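Molybdopterin-guanine dinucleotide biosynthesis protein B (Escherichia coli, PDB 1NP6) binds GTP and hydrolyses it weakly, and may act as an adapter for efficient biosynthesis and use of the molybdopterin guanine dinucleotide form of the molybdenum cofactor. Local coordinates at residues Gly38-Thr43 with Leu87-Leu92; Pro28-Arg33 with Leu103-Gly108. One frame throughout, in Å; residues are numbered along the deposited sequence.

Contact 1. Residues Gly38-Thr43 with Leu87-Leu92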
ATOM      1  N   GLY B  38      -1.300 -13.258   5.329  1.00 27.60           N
ATOM      2  CA  GLY B  38      -1.753 -11.998   4.744  1.00 26.51           C
ATOM      3  C   GLY B  38      -3.263 -11.859   4.915  1.00 19.69           C
ATOM      4  O   GLY B  38      -3.969 -12.848   5.184  1.00 27.73           O
ATOM      5  N   LEU B  39      -3.754 -10.635   4.726  1.00 25.35           N
ATOM      6  CA  LEU B  39      -5.170 -10.311   4.823  1.00 27.56           C
ATOM      7  C   LEU B  39      -5.604  -9.326   3.726  1.00 27.19           C
ATOM      8  O   LEU B  39      -4.966  -8.280   3.526  1.00 34.13           O
ATOM      9  CB  LEU B  39      -5.499  -9.680   6.175  1.00 27.77           C
ATOM     10  CG  LEU B  39      -6.976  -9.282   6.418  1.00 30.88           C
ATOM     11  CD1 LEU B  39      -7.901 -10.492   6.484  1.00 30.24           C
ATOM     12  CD2 LEU B  39      -7.099  -8.489   7.707  1.00 39.17           C
ATOM     13  N   ILE B  40      -6.685  -9.666   3.030  1.00 33.66           N
ATOM     14  CA  ILE B  40      -7.328  -8.743   2.082  1.00 24.28           C
ATOM     15  C   ILE B  40      -8.766  -8.486   2.562  1.00 25.76           C
ATOM     16  O   ILE B  40      -9.555  -9.421   2.750  1.00 30.87           O
ATOM     17  CB  ILE B  40      -7.332  -9.339   0.646  1.00 37.78           C
ATOM     18  CG1 ILE B  40      -5.908  -9.716   0.206  1.00 29.38           C
ATOM     19  CG2 ILE B  40      -8.009  -8.350  -0.315  1.00 32.32           C
ATOM     20  CD1 ILE B  40      -5.806 -10.362  -1.254  1.00 28.59           C
ATOM     21  N   LYS B  41      -9.103  -7.220   2.755  1.00 33.94           N
ATOM     22  CA  LYS B  41     -10.370  -6.833   3.369  1.00 39.55           C
ATOM     23  C   LYS B  41     -11.057  -5.734   2.548  1.00 36.46           C
ATOM     24  O   LYS B  41     -10.387  -4.875   1.970  1.00 43.30           O
ATOM     25  CB  LYS B  41     -10.083  -6.304   4.785  1.00 39.38           C
ATOM     26  CG  LYS B  41     -11.310  -5.902   5.615  1.00 58.06           C
ATOM     27  CD  LYS B  41     -10.909  -5.391   7.006  1.00 55.07           C
ATOM     28  CE  LYS B  41     -11.889  -4.326   7.522  1.00 80.41           C
ATOM     29  NZ  LYS B  41     -13.090  -4.887   8.233  1.00 64.97           N
ATOM     30  N   HIS B  42     -12.386  -5.761   2.513  1.00 35.09           N
ATOM     31  CA  HIS B  42     -13.194  -4.653   1.988  1.00 36.74           C
ATOM     32  C   HIS B  42     -13.721  -3.762   3.117  1.00 42.28           C
ATOM     33  O   HIS B  42     -14.056  -4.258   4.195  1.00 51.04           O
ATOM     34  CB  HIS B  42     -14.366  -5.209   1.181  1.00 47.41           C
ATOM     35  CG  HIS B  42     -15.086  -4.178   0.370  1.00 49.05           C
ATOM     36  ND1 HIS B  42     -16.281  -3.617   0.772  1.00 52.00           N
ATOM     37  CD2 HIS B  42     -14.789  -3.617  -0.825  1.00 53.27           C
ATOM     38  CE1 HIS B  42     -16.687  -2.753  -0.141  1.00 46.04           C
ATOM     39  NE2 HIS B  42     -15.801  -2.735  -1.120  1.00 51.48           N
ATOM     40  N   THR B  43     -13.781  -2.449   2.873  1.00 34.01           N
ATOM     41  CA  THR B  43     -14.336  -1.504   3.838  1.00 39.68           C
ATOM     42  C   THR B  43     -15.248  -0.478   3.153  1.00 46.73           C
ATOM     43  O   THR B  43     -15.069  -0.167   1.976  1.00 44.25           O
ATOM     44  CB  THR B  43     -13.195  -0.818   4.693  1.00 35.18           C
ATOM     45  OG1 THR B  43     -13.770  -0.103   5.793  1.00 49.50           O
ATOM     46  CG2 THR B  43     -12.443   0.273   3.920  1.00 34.75           C
ATOM     47  N   LEU B  87     -11.836  -4.570  -7.470  1.00 47.10           N
ATOM     48  CA  LEU B  87     -12.411  -5.769  -6.853  1.00 40.95           C
ATOM     49  C   LEU B  87     -11.847  -7.088  -7.390  1.00 34.21           C
ATOM     50  O   LEU B  87     -12.400  -8.155  -7.137  1.00 44.21           O
ATOM     51  CB  LEU B  87     -13.938  -5.768  -6.978  1.00 47.71           C
ATOM     52  CG  LEU B  87     -14.737  -4.628  -6.342  1.00 48.75           C
ATOM     53  CD1 LEU B  87     -16.131  -4.594  -6.959  1.00 54.80           C
ATOM     54  CD2 LEU B  87     -14.832  -4.784  -4.829  1.00 57.19           C
ATOM     55  N   ASP B  88     -10.747  -7.006  -8.126  1.00 34.20           N
ATOM     56  CA  ASP B  88     -10.101  -8.175  -8.733  1.00 33.11           C
ATOM     57  C   ASP B  88      -9.201  -8.819  -7.681  1.00 44.66           C
ATOM     58  O   ASP B  88      -8.094  -8.345  -7.437  1.00 43.40           O
ATOM     59  CB  ASP B  88      -9.296  -7.684  -9.936  1.00 40.01           C
ATOM     60  CG  ASP B  88      -8.729  -8.802 -10.806  1.00 53.08           C
ATOM     61  OD1 ASP B  88      -8.463  -9.930 -10.327  1.00 39.71           O
ATOM     62  OD2 ASP B  88      -8.471  -8.603 -12.011  1.00 43.98           O
ATOM     63  N   LEU B  89      -9.702  -9.883  -7.055  1.00 40.96           N
ATOM     64  CA  LEU B  89      -9.009 -10.602  -5.979  1.00 43.66           C
ATOM     65  C   LEU B  89      -7.650 -11.167  -6.350  1.00 44.13           C
ATOM     66  O   LEU B  89      -6.710 -11.088  -5.563  1.00 35.29           O
ATOM     67  CB  LEU B  89      -9.883 -11.742  -5.439  1.00 41.67           C
ATOM     68  CG  LEU B  89     -10.905 -11.430  -4.342  1.00 65.74           C
ATOM     69  CD1 LEU B  89     -11.516 -12.721  -3.813  1.00 61.34           C
ATOM     70  CD2 LEU B  89     -10.289 -10.616  -3.206  1.00 44.75           C
ATOM     71  N   GLN B  90      -7.534 -11.764  -7.531  1.00 33.34           N
ATOM     72  CA  GLN B  90      -6.242 -12.340  -7.911  1.00 36.52           C
ATOM     73  C   GLN B  90      -5.216 -11.255  -8.212  1.00 29.21           C
ATOM     74  O   GLN B  90      -4.016 -11.456  -7.979  1.00 36.75           O
ATOM     75  CB  GLN B  90      -6.356 -13.329  -9.093  1.00 45.85           C
ATOM     76  CG  GLN B  90      -7.139 -14.628  -8.785  1.00 60.84           C
ATOM     77  CD  GLN B  90      -6.422 -15.615  -7.845  1.00 65.22           C
ATOM     78  OE1 GLN B  90      -7.030 -16.591  -7.402  1.00 64.06           O
ATOM     79  NE2 GLN B  90      -5.147 -15.368  -7.546  1.00 66.20           N
ATOM     80  N   PHE B  91      -5.677 -10.114  -8.719  1.00 33.08           N
ATOM     81  CA  PHE B  91      -4.789  -8.980  -8.942  1.00 35.16           C
ATOM     82  C   PHE B  91      -4.279  -8.475  -7.584  1.00 33.09           C
ATOM     83  O   PHE B  91      -3.070  -8.315  -7.376  1.00 36.09           O
ATOM     84  CB  PHE B  91      -5.490  -7.849  -9.711  1.00 37.16           C
ATOM     85  CG  PHE B  91      -4.625  -6.608  -9.901  1.00 35.67           C
ATOM     86  CD1 PHE B  91      -3.575  -6.598 -10.823  1.00 38.39           C
ATOM     87  CD2 PHE B  91      -4.854  -5.468  -9.140  1.00 40.32           C
ATOM     88  CE1 PHE B  91      -2.770  -5.468 -10.980  1.00 49.77           C
ATOM     89  CE2 PHE B  91      -4.061  -4.332  -9.286  1.00 33.16           C
ATOM     90  CZ  PHE B  91      -3.014  -4.327 -10.200  1.00 35.56           C
ATOM     91  N   LEU B  92      -5.208  -8.256  -6.667  1.00 35.07           N
ATOM     92  CA  LEU B  92      -4.852  -7.733  -5.350  1.00 35.72           C
ATOM     93  C   LEU B  92      -3.824  -8.633  -4.659  1.00 33.15           C
ATOM     94  O   LEU B  92      -2.772  -8.150  -4.248  1.00 34.06           O
ATOM     95  CB  LEU B  92      -6.100  -7.491  -4.491  1.00 27.15           C
ATOM     96  CG  LEU B  92      -7.007  -6.329  -4.914  1.00 30.49           C
ATOM     97  CD1 LEU B  92      -8.268  -6.310  -4.059  1.00 36.43           C
ATOM     98  CD2 LEU B  92      -6.289  -4.975  -4.878  1.00 33.29           C
TER
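One face of the parallel sheet of this P-loop NTPase fold is covered here by the start of helix 89-95, which lies against strand 37-42. I40 is the central residue on the strand: its branch methyl CG2 receives CD2 of L89 at 4.3 Å and, three residues further along the helix, CD1 of L92, also 4.3 Å from CG2. These are loose van der Waals contacts between methyls. I40 also packs on M96 and on F109, so the helix is one of several elements that bury it. In the sheet, strand 37-42 is outermost within its own chain, yet residues G38 to H42 pair in parallel with a strand of the second subunit, and L92 reaches W75 of that subunit.

Toward the C-terminal end of the strand, at partly exposed H42, CD2 of L87 approaches CD2 of the H42 imidazole at 4.2 Å, obliquely to the ring. With CG anti to the backbone N (chi1 -168°), the ring comes up beside L87, and its NE2 is hydrogen-bonded to E85. The helix itself is N-capped by D88, whose OD1 accepts from N of F91 at 3.2 Å; that donor stands well above the carboxylate plane, 64° out of it.

Contact 2. Residues Pro28-Arg33 with Leu103-Gly108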
ATOM      1  N   PRO B  28      -3.580 -14.284  15.278  1.00 40.69           N
ATOM      2  CA  PRO B  28      -2.550 -14.529  16.308  1.00 32.00           C
ATOM      3  C   PRO B  28      -2.241 -16.009  16.498  1.00 28.16           C
ATOM      4  O   PRO B  28      -1.062 -16.363  16.586  1.00 38.46           O
ATOM      5  CB  PRO B  28      -3.169 -13.936  17.594  1.00 40.42           C
ATOM      6  CG  PRO B  28      -4.139 -12.903  17.118  1.00 47.92           C
ATOM      7  CD  PRO B  28      -4.685 -13.439  15.783  1.00 35.94           C
ATOM      8  N   ALA B  29      -3.289 -16.846  16.554  1.00 28.79           N
ATOM      9  CA  ALA B  29      -3.164 -18.273  16.727  1.00 32.85           C
ATOM     10  C   ALA B  29      -2.395 -18.926  15.579  1.00 43.43           C
ATOM     11  O   ALA B  29      -1.578 -19.825  15.796  1.00 40.66           O
ATOM     12  CB  ALA B  29      -4.526 -18.901  16.883  1.00 40.61           C
ATOM     13  N   LEU B  30      -2.655 -18.477  14.357  1.00 40.49           N
ATOM     14  CA  LEU B  30      -1.874 -18.940  13.215  1.00 40.65           C
ATOM     15  C   LEU B  30      -0.397 -18.519  13.343  1.00 31.92           C
ATOM     16  O   LEU B  30       0.509 -19.327  13.128  1.00 37.03           O
ATOM     17  CB  LEU B  30      -2.486 -18.432  11.895  1.00 33.55           C
ATOM     18  CG  LEU B  30      -3.850 -19.026  11.489  1.00 44.80           C
ATOM     19  CD1 LEU B  30      -4.453 -18.289  10.288  1.00 30.42           C
ATOM     20  CD2 LEU B  30      -3.780 -20.539  11.226  1.00 35.20           C
ATOM     21  N   CYS B  31      -0.174 -17.248  13.686  1.00 32.62           N
ATOM     22  CA  CYS B  31       1.166 -16.694  13.815  1.00 38.56           C
ATOM     23  C   CYS B  31       1.975 -17.452  14.879  1.00 44.38           C
ATOM     24  O   CYS B  31       3.188 -17.630  14.737  1.00 43.57           O
ATOM     25  CB  CYS B  31       1.095 -15.210  14.184  1.00 40.30           C
ATOM     26  SG  CYS B  31       0.723 -14.089  12.826  1.00 41.88           S
ATOM     27  N   ALA B  32       1.292 -17.910  15.926  1.00 40.17           N
ATOM     28  CA  ALA B  32       1.939 -18.678  17.002  1.00 51.00           C
ATOM     29  C   ALA B  32       2.513 -20.011  16.516  1.00 54.05           C
ATOM     30  O   ALA B  32       3.502 -20.486  17.063  1.00 56.54           O
ATOM     31  CB  ALA B  32       0.978 -18.910  18.150  1.00 34.30           C
ATOM     32  N   ARG B  33       1.887 -20.609  15.498  1.00 48.46           N
ATOM     33  CA  ARG B  33       2.376 -21.861  14.902  1.00 36.56           C
ATOM     34  C   ARG B  33       3.458 -21.652  13.816  1.00 33.49           C
ATOM     35  O   ARG B  33       3.941 -22.627  13.205  1.00 37.00           O
ATOM     36  CB  ARG B  33       1.207 -22.679  14.340  1.00 47.85           C
ATOM     37  CG  ARG B  33       0.224 -23.207  15.372  1.00 42.76           C
ATOM     38  CD  ARG B  33      -1.164 -23.458  14.812  1.00 38.00           C
ATOM     39  NE  ARG B  33      -2.184 -23.594  15.852  1.00 45.66           N
ATOM     40  CZ  ARG B  33      -2.637 -24.750  16.316  1.00 44.77           C
ATOM     41  NH1 ARG B  33      -2.166 -25.896  15.848  1.00 62.92           N
ATOM     42  NH2 ARG B  33      -3.568 -24.768  17.256  1.00 46.41           N
ATOM     43  N   LEU B 103      -0.077 -17.791   3.455  1.00 34.44           N
ATOM     44  CA  LEU B 103      -1.529 -17.907   3.429  1.00 38.50           C
ATOM     45  C   LEU B 103      -2.140 -16.518   3.376  1.00 45.08           C
ATOM     46  O   LEU B 103      -1.759 -15.653   4.153  1.00 34.21           O
ATOM     47  CB  LEU B 103      -2.027 -18.595   4.710  1.00 40.13           C
ATOM     48  CG  LEU B 103      -3.529 -18.630   4.986  1.00 40.54           C
ATOM     49  CD1 LEU B 103      -4.202 -19.774   4.188  1.00 41.43           C
ATOM     50  CD2 LEU B 103      -3.804 -18.770   6.471  1.00 49.27           C
ATOM     51  N   ILE B 104      -3.100 -16.307   2.482  1.00 30.44           N
ATOM     52  CA  ILE B 104      -3.813 -15.037   2.454  1.00 28.96           C
ATOM     53  C   ILE B 104      -5.283 -15.231   2.818  1.00 40.98           C
ATOM     54  O   ILE B 104      -6.011 -15.950   2.125  1.00 32.38           O
ATOM     55  CB  ILE B 104      -3.641 -14.356   1.064  1.00 35.47           C
ATOM     56  CG1 ILE B 104      -2.170 -14.000   0.806  1.00 30.50           C
ATOM     57  CG2 ILE B 104      -4.504 -13.120   0.943  1.00 28.04           C
ATOM     58  CD1 ILE B 104      -1.836 -13.720  -0.694  1.00 35.57           C
ATOM     59  N   LEU B 105      -5.720 -14.576   3.900  1.00 27.47           N
ATOM     60  CA  LEU B 105      -7.121 -14.590   4.318  1.00 32.03           C
ATOM     61  C   LEU B 105      -7.911 -13.488   3.601  1.00 33.04           C
ATOM     62  O   LEU B 105      -7.373 -12.402   3.389  1.00 30.59           O
ATOM     63  CB  LEU B 105      -7.251 -14.420   5.841  1.00 27.50           C
ATOM     64  CG  LEU B 105      -6.461 -15.443   6.675  1.00 37.30           C
ATOM     65  CD1 LEU B 105      -6.245 -14.986   8.133  1.00 36.15           C
ATOM     66  CD2 LEU B 105      -7.158 -16.806   6.638  1.00 47.88           C
ATOM     67  N   VAL B 106      -9.179 -13.767   3.268  1.00 36.24           N
ATOM     68  CA  VAL B 106     -10.026 -12.830   2.497  1.00 24.32           C
ATOM     69  C   VAL B 106     -11.382 -12.606   3.150  1.00 24.27           C
ATOM     70  O   VAL B 106     -12.068 -13.569   3.513  1.00 31.30           O
ATOM     71  CB  VAL B 106     -10.229 -13.324   1.033  1.00 36.73           C
ATOM     72  CG1 VAL B 106     -11.034 -12.285   0.206  1.00 35.26           C
ATOM     73  CG2 VAL B 106      -8.888 -13.629   0.395  1.00 31.81           C
ATOM     74  N   GLU B 107     -11.776 -11.338   3.294  1.00 29.10           N
ATOM     75  CA  GLU B 107     -12.988 -10.964   4.038  1.00 31.79           C
ATOM     76  C   GLU B 107     -13.714  -9.674   3.560  1.00 49.24           C
ATOM     77  O   GLU B 107     -13.078  -8.688   3.191  1.00 46.44           O
ATOM     78  CB  GLU B 107     -12.604 -10.805   5.516  1.00 43.38           C
ATOM     79  CG  GLU B 107     -13.595 -10.016   6.338  1.00 58.64           C
ATOM     80  CD  GLU B 107     -12.961  -9.416   7.562  1.00 54.88           C
ATOM     81  OE1 GLU B 107     -11.909  -8.756   7.423  1.00 56.75           O
ATOM     82  OE2 GLU B 107     -13.513  -9.622   8.660  1.00 64.30           O
ATOM     83  N   GLY B 108     -15.049  -9.691   3.583  1.00 54.99           N
ATOM     84  CA  GLY B 108     -15.857  -8.488   3.395  1.00 50.18           C
ATOM     85  C   GLY B 108     -16.321  -8.171   1.976  1.00 53.33           C
ATOM     86  O   GLY B 108     -17.055  -7.195   1.760  1.00 51.31           O
TER
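Apolar packing makes up the whole of this buried contact, with L30 as its single residue from helix 19-32. The same methyl, CD1 of L30, serves two leucines of strand 103-107: it lies 3.9 Å from CD2 of L103 and 4.3 Å from CD1 of L105. L30 and L103 meet with their side chains at about a right angle. In L30, CG is anti to the carbonyl carbon (chi1 -69°), which carries it toward the strand; with chi2 extended (171°) CD1 becomes the touching methyl. Being two apart on the strand, L103 and L105 present their side chains on the same face of the sheet. This helix follows the P-loop in the P-loop NTPase fold, and its last turn rests here, through L30, on the strand next to 37-42. L103 is also covered by W168 and M169 of helix 158-170, and L105 by I27 and L39.

Polar bonds run within each element or to neighbours: the strand's backbone is hydrogen-bonded to the strands on either side, and in the helix N of A32 lies 2.9 Å from O of P28. At the exposed end, R33 forms salt bridges with D163 and E159 of helix 158-170.

Overall arrangement
Contacts 1 and 2 bring helices to two neighbouring strands of one parallel sheet, 37-42 and 103-107, and contact 1 is nested inside the loop that contact 2 closes. The strands are joined directly: N of G38 lies 2.7 Å from O of L103, and O of G38 2.8 Å from N of L105, both probable hydrogen bonds. Contact 2 is wholly buried and purely aliphatic, whereas contact 1 is only partly buried, adding a histidine ring and an exposed leucine to its aliphatic centre. Both also touch the second subunit, but in contact 1 the strand itself continues the sheet into it, while in contact 2 the helix merely packs there through P28 and C31.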